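Local structure of glutamine synthetase (Helicobacter pylori, 5ZLI) at residues G131-F142 against S276-N287; L210-V219 against G229-D237. The protein belongs to the glutamine synthetase family, type I beta, and assembles from twelve copies of a chain that joins a beta-grasp domain to a larger catalytic domain. One frame throughout, in Å; residues are numbered along the deposited sequence.

Interaction 1 (G131-F142 against S276-N287); sequences GDVAYFGAENEF and SGMHTHVSVWKN
Tyr135 sets the edge of its phenol ring against the face of the Trp285 indole in a T-shaped stack: the planes stand at 82°, and CD2 of Tyr135 lies 3.4 Å from CD1 of Trp285. CG1 of Val133 covers one face of the same phenol ring. Within its own strand, the indole NE1 of Trp285 donates to OG of Ser283, which lies close to the ring plane, though the modelled separation of 2.5 Å is implausibly short and leaves the bond doubtful in detail. Strands 133-140 and 278-286 run antiparallel, their axes at 164°, as neighbours in the large curved sheet of the catalytic domain. Hydrogen-bonded pairs alternate regularly with non-hydrogen-bonded ones; a typical link is Gly137 N to His281 O at 2.9 Å. At one end a classic beta bulge breaks the pattern, since Asp132 N and Val133 N both donate to Trp285 O. On the side of the sheet that carries Phe136, the contacts are mainly apolar: CE2 of Phe136 meets CG1 of Val282 at 3.6 Å, and helices 238-258 and 377-393 cover this face. The opposite face holds the Tyr135-Trp285 pair at one end and turns polar at the other, where the extended chain of Glu139 brings OE1 to the edge of the His279 ring, 3.4 Å from its CD2, with the carboxylate plane turned 82° from the ring. Glu141 OE1 accepts from Gly277 N at 3.2 Å, approached from above its carboxylate plane.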
loop_
_atom_site.group_PDB
_atom_site.type_symbol
_atom_site.label_atom_id
_atom_site.label_comp_id
_atom_site.label_asym_id
_atom_site.label_seq_id
_atom_site.Cartn_x
_atom_site.Cartn_y
_atom_site.Cartn_z
ATOM N N GLY B 131 -64.517 -29.550 -16.384
ATOM C CA GLY B 131 -64.438 -28.635 -15.258
ATOM C C GLY B 131 -64.863 -27.213 -15.583
ATOM O O GLY B 131 -65.037 -26.845 -16.747
ATOM N N ASP B 132 -65.021 -26.406 -14.525
ATOM C CA ASP B 132 -65.272 -24.963 -14.669
ATOM C C ASP B 132 -64.001 -24.150 -14.462
ATOM O O ASP B 132 -63.639 -23.302 -15.288
ATOM C CB ASP B 132 -66.267 -24.398 -13.631
ATOM C CG ASP B 132 -67.669 -24.973 -13.716
ATOM O OD1 ASP B 132 -68.109 -25.532 -14.759
ATOM O OD2 ASP B 132 -68.374 -24.759 -12.714
ATOM N N VAL B 133 -63.342 -24.380 -13.335
ATOM C CA VAL B 133 -62.148 -23.667 -12.926
ATOM C C VAL B 133 -61.038 -24.685 -12.757
ATOM O O VAL B 133 -61.304 -25.868 -12.541
ATOM C CB VAL B 133 -62.391 -22.901 -11.610
ATOM C CG1 VAL B 133 -61.228 -21.963 -11.331
ATOM C CG2 VAL B 133 -63.713 -22.167 -11.633
ATOM N N ALA B 134 -59.794 -24.252 -12.941
ATOM C CA ALA B 134 -58.630 -25.058 -12.583
ATOM C C ALA B 134 -57.770 -24.208 -11.662
ATOM O O ALA B 134 -57.214 -23.195 -12.099
ATOM C CB ALA B 134 -57.838 -25.526 -13.800
ATOM N N TYR B 135 -57.705 -24.584 -10.381
ATOM C CA TYR B 135 -57.003 -23.793 -9.377
ATOM C C TYR B 135 -55.551 -24.228 -9.259
ATOM O O TYR B 135 -55.276 -25.420 -9.078
ATOM C CB TYR B 135 -57.692 -23.937 -8.022
ATOM C CG TYR B 135 -58.986 -23.188 -7.914
ATOM C CD1 TYR B 135 -58.990 -21.806 -7.804
ATOM C CD2 TYR B 135 -60.215 -23.851 -7.901
ATOM C CE1 TYR B 135 -60.178 -21.088 -7.688
ATOM C CE2 TYR B 135 -61.417 -23.142 -7.777
ATOM C CZ TYR B 135 -61.384 -21.751 -7.673
ATOM O OH TYR B 135 -62.531 -21.000 -7.548
ATOM N N PHE B 136 -54.629 -23.252 -9.301
ATOM C CA PHE B 136 -53.196 -23.510 -9.151
ATOM C C PHE B 136 -52.620 -22.646 -8.041
ATOM O O PHE B 136 -52.904 -21.446 -7.970
ATOM C CB PHE B 136 -52.355 -23.181 -10.410
ATOM C CG PHE B 136 -52.431 -24.197 -11.501
ATOM C CD1 PHE B 136 -53.565 -24.315 -12.283
ATOM C CD2 PHE B 136 -51.359 -25.034 -11.756
ATOM C CE1 PHE B 136 -53.614 -25.253 -13.297
ATOM C CE2 PHE B 136 -51.416 -25.975 -12.766
ATOM C CZ PHE B 136 -52.535 -26.079 -13.529
ATOM N N GLY B 137 -51.708 -23.237 -7.271
ATOM C CA GLY B 137 -51.051 -22.557 -6.176
ATOM C C GLY B 137 -49.575 -22.890 -6.064
ATOM O O GLY B 137 -49.219 -23.969 -5.592
ATOM N N ALA B 138 -48.710 -21.951 -6.440
ATOM C CA ALA B 138 -47.273 -22.183 -6.541
ATOM C C ALA B 138 -46.537 -21.686 -5.296
ATOM O O ALA B 138 -46.856 -20.625 -4.744
ATOM C CB ALA B 138 -46.692 -21.494 -7.784
ATOM N N GLU B 139 -45.561 -22.475 -4.843
ATOM C CA GLU B 139 -44.609 -22.049 -3.823
ATOM C C GLU B 139 -43.280 -21.859 -4.547
ATOM O O GLU B 139 -42.616 -22.848 -4.893
ATOM C CB GLU B 139 -44.459 -23.109 -2.736
ATOM C CG GLU B 139 -45.750 -23.711 -2.187
ATOM C CD GLU B 139 -45.476 -25.005 -1.398
ATOM O OE1 GLU B 139 -44.294 -25.403 -1.316
ATOM O OE2 GLU B 139 -46.431 -25.638 -0.889
ATOM N N ASN B 140 -42.860 -20.606 -4.748
ATOM C CA ASN B 140 -41.588 -20.337 -5.432
ATOM C C ASN B 140 -40.516 -20.045 -4.393
ATOM O O ASN B 140 -40.331 -18.904 -3.965
ATOM C CB ASN B 140 -41.684 -19.177 -6.414
ATOM C CG ASN B 140 -42.601 -19.458 -7.565
ATOM O OD1 ASN B 140 -42.173 -19.977 -8.598
ATOM N ND2 ASN B 140 -43.874 -19.084 -7.413
ATOM N N GLU B 141 -39.784 -21.089 -4.013
ATOM C CA GLU B 141 -38.581 -20.907 -3.209
ATOM C C GLU B 141 -37.558 -20.081 -3.985
ATOM O O GLU B 141 -37.436 -20.199 -5.212
ATOM C CB GLU B 141 -37.989 -22.265 -2.795
ATOM C CG GLU B 141 -38.986 -23.156 -2.028
ATOM C CD GLU B 141 -38.458 -24.554 -1.643
ATOM O OE1 GLU B 141 -37.584 -25.094 -2.355
ATOM O OE2 GLU B 141 -38.994 -25.153 -0.674
ATOM N N PHE B 142 -36.824 -19.244 -3.250
ATOM C CA PHE B 142 -35.866 -18.315 -3.822
ATOM C C PHE B 142 -34.688 -18.140 -2.882
ATOM O O PHE B 142 -34.601 -18.764 -1.831
ATOM C CB PHE B 142 -36.493 -16.964 -4.086
ATOM C CG PHE B 142 -37.027 -16.308 -2.853
ATOM C CD1 PHE B 142 -36.193 -15.622 -2.002
ATOM C CD2 PHE B 142 -38.380 -16.356 -2.577
ATOM C CE1 PHE B 142 -36.698 -15.015 -0.869
ATOM C CE2 PHE B 142 -38.878 -15.748 -1.489
ATOM C CZ PHE B 142 -38.033 -15.072 -0.611
ATOM N N SER B 276 -34.095 -24.792 -5.448
ATOM C CA SER B 276 -35.348 -24.080 -5.289
ATOM C C SER B 276 -36.408 -24.773 -6.129
ATOM O O SER B 276 -36.157 -25.138 -7.278
ATOM C CB SER B 276 -35.192 -22.622 -5.683
ATOM O OG SER B 276 -34.322 -21.989 -4.757
ATOM N N GLY B 277 -37.576 -24.997 -5.540
ATOM C CA GLY B 277 -38.626 -25.626 -6.300
ATOM C C GLY B 277 -39.734 -24.650 -6.591
ATOM O O GLY B 277 -39.798 -23.578 -5.974
ATOM N N MET B 278 -40.572 -24.973 -7.573
ATOM C CA MET B 278 -41.896 -24.374 -7.685
ATOM C C MET B 278 -42.871 -25.509 -7.403
ATOM O O MET B 278 -43.366 -26.174 -8.308
ATOM C CB MET B 278 -42.147 -23.699 -9.048
ATOM C CG MET B 278 -43.470 -22.931 -9.124
ATOM S SD MET B 278 -43.826 -22.161 -10.726
ATOM C CE MET B 278 -43.977 -23.626 -11.755
ATOM N N HIS B 279 -43.081 -25.773 -6.115
ATOM C CA HIS B 279 -44.083 -26.721 -5.655
ATOM C C HIS B 279 -45.467 -26.205 -6.045
ATOM O O HIS B 279 -45.958 -25.201 -5.516
ATOM C CB HIS B 279 -43.934 -26.922 -4.150
ATOM C CG HIS B 279 -42.604 -27.481 -3.762
ATOM N ND1 HIS B 279 -41.858 -28.271 -4.612
ATOM C CD2 HIS B 279 -41.854 -27.317 -2.647
ATOM C CE1 HIS B 279 -40.722 -28.601 -4.024
ATOM N NE2 HIS B 279 -40.692 -28.028 -2.834
ATOM N N THR B 280 -46.072 -26.871 -7.016
ATOM C CA THR B 280 -47.310 -26.435 -7.649
ATOM C C THR B 280 -48.451 -27.325 -7.165
ATOM O O THR B 280 -48.346 -28.554 -7.204
ATOM C CB THR B 280 -47.150 -26.459 -9.180
ATOM O OG1 THR B 280 -46.128 -27.387 -9.527
ATOM C CG2 THR B 280 -46.688 -25.132 -9.695
ATOM N N HIS B 281 -49.512 -26.705 -6.669
ATOM C CA HIS B 281 -50.676 -27.401 -6.142
ATOM C C HIS B 281 -51.847 -27.260 -7.113
ATOM O O HIS B 281 -52.202 -26.135 -7.490
ATOM C CB HIS B 281 -51.066 -26.836 -4.762
ATOM C CG HIS B 281 -50.084 -27.118 -3.656
ATOM N ND1 HIS B 281 -50.483 -27.310 -2.346
ATOM C CD2 HIS B 281 -48.732 -27.235 -3.655
ATOM C CE1 HIS B 281 -49.423 -27.539 -1.588
ATOM N NE2 HIS B 281 -48.348 -27.501 -2.358
ATOM N N VAL B 282 -52.467 -28.385 -7.505
ATOM C CA VAL B 282 -53.593 -28.317 -8.439
ATOM C C VAL B 282 -54.885 -28.842 -7.807
ATOM O O VAL B 282 -54.875 -29.760 -6.983
ATOM C CB VAL B 282 -53.298 -29.089 -9.754
ATOM C CG1 VAL B 282 -52.039 -28.580 -10.417
ATOM C CG2 VAL B 282 -53.190 -30.568 -9.470
ATOM N N SER B 283 -56.002 -28.230 -8.186
ATOM C CA SER B 283 -57.322 -28.841 -8.042
ATOM C C SER B 283 -58.146 -28.356 -9.226
ATOM O O SER B 283 -57.981 -27.221 -9.696
ATOM C CB SER B 283 -58.094 -28.480 -6.744
ATOM O OG SER B 283 -58.451 -27.092 -6.616
ATOM N N VAL B 284 -59.039 -29.214 -9.702
ATOM C CA VAL B 284 -60.012 -28.836 -10.713
ATOM C C VAL B 284 -61.380 -28.841 -10.049
ATOM O O VAL B 284 -61.769 -29.849 -9.449
ATOM C CB VAL B 284 -59.971 -29.799 -11.903
ATOM C CG1 VAL B 284 -60.938 -29.345 -12.947
ATOM C CG2 VAL B 284 -58.568 -29.897 -12.439
ATOM N N TRP B 285 -62.132 -27.751 -10.203
ATOM C CA TRP B 285 -63.469 -27.649 -9.640
ATOM C C TRP B 285 -64.467 -27.436 -10.768
ATOM O O TRP B 285 -64.123 -26.979 -11.862
ATOM C CB TRP B 285 -63.608 -26.505 -8.630
ATOM C CG TRP B 285 -62.730 -26.634 -7.440
ATOM C CD1 TRP B 285 -61.426 -27.011 -7.427
ATOM C CD2 TRP B 285 -63.099 -26.423 -6.077
ATOM N NE1 TRP B 285 -60.948 -27.027 -6.144
ATOM C CE2 TRP B 285 -61.962 -26.675 -5.295
ATOM C CE3 TRP B 285 -64.282 -26.045 -5.442
ATOM C CZ2 TRP B 285 -61.967 -26.563 -3.906
ATOM C CZ3 TRP B 285 -64.290 -25.930 -4.069
ATOM C CH2 TRP B 285 -63.139 -26.193 -3.313
ATOM N N LYS B 286 -65.713 -27.799 -10.503
ATOM C CA LYS B 286 -66.786 -27.547 -11.452
ATOM C C LYS B 286 -68.058 -27.373 -10.656
ATOM O O LYS B 286 -68.336 -28.163 -9.753
ATOM C CB LYS B 286 -66.943 -28.672 -12.489
ATOM C CG LYS B 286 -68.059 -28.463 -13.542
ATOM C CD LYS B 286 -68.089 -29.656 -14.509
ATOM C CE LYS B 286 -69.086 -29.518 -15.667
ATOM N NZ LYS B 286 -70.453 -29.985 -15.318
ATOM N N ASN B 287 -68.786 -26.311 -10.969
ATOM C CA ASN B 287 -70.055 -26.031 -10.335
ATOM C C ASN B 287 -69.892 -26.016 -8.813
ATOM O O ASN B 287 -70.797 -26.400 -8.072
ATOM C CB ASN B 287 -71.138 -27.014 -10.825
ATOM C CG ASN B 287 -71.381 -26.943 -12.373
ATOM O OD1 ASN B 287 -71.217 -25.890 -13.007
ATOM N ND2 ASN B 287 -71.792 -28.061 -12.959
#

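Interaction 2 (L210-V219 against G229-D237); sequences LNQVGLETFV and GEVGVKFGD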
loop_
_atom_site.group_PDB
_atom_site.type_symbol
_atom_site.label_atom_id
_atom_site.label_comp_id
_atom_site.label_asym_id
_atom_site.label_seq_id
_atom_site.Cartn_x
_atom_site.Cartn_y
_atom_site.Cartn_z
ATOM N N LEU B 210 -45.976 -7.861 -1.290
ATOM C CA LEU B 210 -46.829 -8.754 -2.058
ATOM C C LEU B 210 -48.285 -8.365 -1.887
ATOM O O LEU B 210 -49.027 -8.233 -2.861
ATOM C CB LEU B 210 -46.632 -10.191 -1.607
ATOM C CG LEU B 210 -45.258 -10.772 -1.890
ATOM C CD1 LEU B 210 -45.164 -12.203 -1.400
ATOM C CD2 LEU B 210 -44.994 -10.695 -3.358
ATOM N N ASN B 211 -48.706 -8.121 -0.660
ATOM C CA ASN B 211 -50.086 -7.712 -0.498
ATOM C C ASN B 211 -50.322 -6.379 -1.167
ATOM O O ASN B 211 -51.417 -6.144 -1.690
ATOM C CB ASN B 211 -50.493 -7.634 0.971
ATOM C CG ASN B 211 -50.071 -8.834 1.773
ATOM O OD1 ASN B 211 -49.484 -8.675 2.825
ATOM N ND2 ASN B 211 -50.390 -10.028 1.306
ATOM N N GLN B 212 -49.307 -5.505 -1.201
ATOM C CA GLN B 212 -49.530 -4.197 -1.828
ATOM C C GLN B 212 -49.952 -4.340 -3.283
ATOM O O GLN B 212 -50.619 -3.461 -3.836
ATOM C CB GLN B 212 -48.280 -3.332 -1.732
ATOM C CG GLN B 212 -48.050 -2.773 -0.364
ATOM C CD GLN B 212 -46.855 -1.861 -0.328
ATOM O OE1 GLN B 212 -46.738 -0.932 -1.139
ATOM N NE2 GLN B 212 -45.936 -2.131 0.601
ATOM N N VAL B 213 -49.589 -5.448 -3.910
ATOM C CA VAL B 213 -49.760 -5.605 -5.326
ATOM C C VAL B 213 -50.914 -6.558 -5.633
ATOM O O VAL B 213 -50.995 -7.114 -6.732
ATOM C CB VAL B 213 -48.446 -6.035 -5.984
ATOM C CG1 VAL B 213 -47.396 -5.049 -5.627
ATOM C CG2 VAL B 213 -48.033 -7.399 -5.524
ATOM N N GLY B 214 -51.802 -6.754 -4.655
ATOM C CA GLY B 214 -52.990 -7.573 -4.801
ATOM C C GLY B 214 -52.783 -9.063 -4.644
ATOM O O GLY B 214 -53.500 -9.843 -5.268
ATOM N N LEU B 215 -51.853 -9.481 -3.806
ATOM C CA LEU B 215 -51.569 -10.883 -3.567
ATOM C C LEU B 215 -51.748 -11.215 -2.103
ATOM O O LEU B 215 -51.307 -10.460 -1.234
ATOM C CB LEU B 215 -50.151 -11.238 -3.979
ATOM C CG LEU B 215 -49.988 -12.195 -5.141
ATOM C CD1 LEU B 215 -48.522 -12.502 -5.317
ATOM C CD2 LEU B 215 -50.731 -13.460 -4.723
ATOM N N GLU B 216 -52.380 -12.359 -1.834
ATOM C CA GLU B 216 -52.569 -12.823 -0.461
ATOM C C GLU B 216 -51.556 -13.913 -0.105
ATOM O O GLU B 216 -51.316 -14.856 -0.873
ATOM C CB GLU B 216 -54.005 -13.290 -0.218
ATOM C CG GLU B 216 -54.935 -12.132 0.173
ATOM C CD GLU B 216 -56.203 -12.574 0.899
ATOM O OE1 GLU B 216 -56.782 -13.622 0.522
ATOM O OE2 GLU B 216 -56.621 -11.863 1.850
ATOM N N THR B 217 -50.963 -13.751 1.069
ATOM C CA THR B 217 -49.900 -14.588 1.587
ATOM C C THR B 217 -50.409 -15.319 2.823
ATOM O O THR B 217 -51.130 -14.725 3.640
ATOM C CB THR B 217 -48.692 -13.725 1.973
ATOM O OG1 THR B 217 -49.108 -12.743 2.933
ATOM C CG2 THR B 217 -48.133 -12.993 0.762
ATOM N N PHE B 218 -50.020 -16.593 2.988
ATOM C CA PHE B 218 -50.249 -17.258 4.268
ATOM C C PHE B 218 -48.961 -17.449 5.062
ATOM O O PHE B 218 -48.825 -16.882 6.152
ATOM C CB PHE B 218 -51.015 -18.598 4.135
ATOM C CG PHE B 218 -50.533 -19.519 3.021
ATOM C CD1 PHE B 218 -49.548 -20.478 3.268
ATOM C CD2 PHE B 218 -51.091 -19.460 1.742
ATOM C CE1 PHE B 218 -49.104 -21.348 2.258
ATOM C CE2 PHE B 218 -50.649 -20.315 0.727
ATOM C CZ PHE B 218 -49.653 -21.264 0.987
ATOM N N VAL B 219 -47.987 -18.175 4.543
ATOM C CA VAL B 219 -46.837 -18.589 5.334
ATOM C C VAL B 219 -45.578 -17.924 4.798
ATOM O O VAL B 219 -45.468 -17.632 3.607
ATOM C CB VAL B 219 -46.695 -20.130 5.333
ATOM C CG1 VAL B 219 -46.228 -20.618 3.986
ATOM C CG2 VAL B 219 -45.737 -20.584 6.410
ATOM N N GLY B 229 -35.550 -18.955 0.886
ATOM C CA GLY B 229 -36.767 -18.441 1.485
ATOM C C GLY B 229 -37.949 -18.839 0.634
ATOM O O GLY B 229 -37.792 -19.396 -0.454
ATOM N N GLU B 230 -39.141 -18.540 1.141
ATOM C CA GLU B 230 -40.365 -18.973 0.487
ATOM C C GLU B 230 -41.535 -18.184 1.079
ATOM O O GLU B 230 -41.557 -17.889 2.278
ATOM C CB GLU B 230 -40.559 -20.482 0.719
ATOM C CG GLU B 230 -41.423 -21.300 -0.269
ATOM C CD GLU B 230 -41.655 -22.721 0.266
ATOM O OE1 GLU B 230 -42.159 -23.612 -0.465
ATOM O OE2 GLU B 230 -41.271 -22.951 1.433
ATOM N N VAL B 231 -42.527 -17.885 0.241
ATOM C CA VAL B 231 -43.774 -17.272 0.684
ATOM C C VAL B 231 -44.922 -18.049 0.048
ATOM O O VAL B 231 -44.910 -18.322 -1.158
ATOM C CB VAL B 231 -43.863 -15.774 0.322
ATOM C CG1 VAL B 231 -45.208 -15.189 0.772
ATOM C CG2 VAL B 231 -42.713 -15.005 0.941
ATOM N N GLY B 232 -45.893 -18.432 0.873
ATOM C CA GLY B 232 -47.104 -19.066 0.395
ATOM C C GLY B 232 -48.136 -18.032 -0.009
ATOM O O GLY B 232 -48.485 -17.152 0.782
ATOM N N VAL B 233 -48.641 -18.156 -1.244
ATOM C CA VAL B 233 -49.630 -17.246 -1.804
ATOM C C VAL B 233 -50.935 -18.014 -2.030
ATOM O O VAL B 233 -50.963 -19.243 -2.120
ATOM C CB VAL B 233 -49.122 -16.605 -3.114
ATOM C CG1 VAL B 233 -48.105 -15.551 -2.815
ATOM C CG2 VAL B 233 -48.490 -17.649 -3.995
ATOM N N LYS B 234 -52.035 -17.277 -2.082
ATOM C CA LYS B 234 -53.321 -17.921 -2.301
ATOM C C LYS B 234 -53.343 -18.610 -3.663
ATOM O O LYS B 234 -52.827 -18.076 -4.649
ATOM C CB LYS B 234 -54.456 -16.892 -2.198
ATOM C CG LYS B 234 -55.664 -17.399 -1.422
ATOM C CD LYS B 234 -56.974 -16.745 -1.875
ATOM C CE LYS B 234 -58.219 -17.614 -1.548
ATOM N NZ LYS B 234 -58.507 -18.763 -2.480
ATOM N N PHE B 235 -53.904 -19.830 -3.701
ATOM C CA PHE B 235 -54.345 -20.466 -4.940
ATOM C C PHE B 235 -54.963 -19.458 -5.888
ATOM O O PHE B 235 -55.531 -18.447 -5.451
ATOM C CB PHE B 235 -55.381 -21.562 -4.671
ATOM C CG PHE B 235 -54.799 -22.887 -4.230
ATOM C CD1 PHE B 235 -53.992 -22.984 -3.109
ATOM C CD2 PHE B 235 -55.106 -24.060 -4.935
ATOM C CE1 PHE B 235 -53.474 -24.216 -2.712
ATOM C CE2 PHE B 235 -54.602 -25.286 -4.537
ATOM C CZ PHE B 235 -53.782 -25.358 -3.419
ATOM N N GLY B 236 -54.823 -19.713 -7.187
ATOM C CA GLY B 236 -55.525 -18.940 -8.197
ATOM C C GLY B 236 -55.818 -19.784 -9.421
ATOM O O GLY B 236 -55.229 -20.857 -9.614
ATOM N N ASP B 237 -56.735 -19.275 -10.262
ATOM C CA ASP B 237 -57.025 -19.932 -11.532
ATOM C C ASP B 237 -55.796 -19.862 -12.442
ATOM O O ASP B 237 -54.847 -19.116 -12.194
ATOM C CB ASP B 237 -58.281 -19.338 -12.181
ATOM C CG ASP B 237 -58.034 -18.019 -12.924
ATOM O OD1 ASP B 237 -57.381 -18.040 -14.004
ATOM O OD2 ASP B 237 -58.541 -16.970 -12.438
#
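With chi1 at 45°, Phe218 places CG between its backbone N and carbonyl carbon, which swings the ring back over Gly232. CA of Gly232 sits 3.6 Å from the ring centroid and 21° off the normal, a CH-pi contact over one face; a glycine, having no side chain, lets the ring come this close. At the ring edge, CE2 of Phe218 lies 3.1 Å from Val233 O. Thr217 CG2, anti to the carbonyl carbon, meets CG1 of Val231 at 3.7 Å, while CD1 of Leu210 reaches the same methyl tip to tip from the end of helix 200-212. CD2 of Leu215 rests on CG1 of Val233 at 3.9 Å. Three backbone bonds hold the segments together, among them Phe218 N to Gly232 O at 2.7 Å and the straighter Gly232 N to Val219 O, with 168° at the hydrogen. Just ahead of the strand, Asn211 ND2 donates to Leu215 O at 2.7 Å, tying the last helical turn to the chain that leaves it. Val219 also pairs with a strand of a second subunit, which continues the sheet across the interface. The arrangement is a helix closed by a Schellman motif, with Gly214 at C-prime, leading into an antiparallel beta hairpin.

Overall arrangement
Interaction 2 is nested along the chain inside the long loop that interaction 1 closes: strand 133-145 comes first, then helix 200-212 and the hairpin 217-222/228-237, and finally strand 278-286. Their centres lie about 13 Å apart in one mixed sheet of the catalytic domain, where strand 133-145 is flanked by strands 228-237 and 278-286. Direct contacts join the two interactions: Phe142 O and Gly229 N are 2.9 Å apart, a probable hydrogen bond, and His281 CB packs on Phe235 CZ at 3.4 Å. Interaction 1 touches no other chain, whereas interaction 2 reaches a second subunit, so the shared sheet connects the domain interior with the subunit interface.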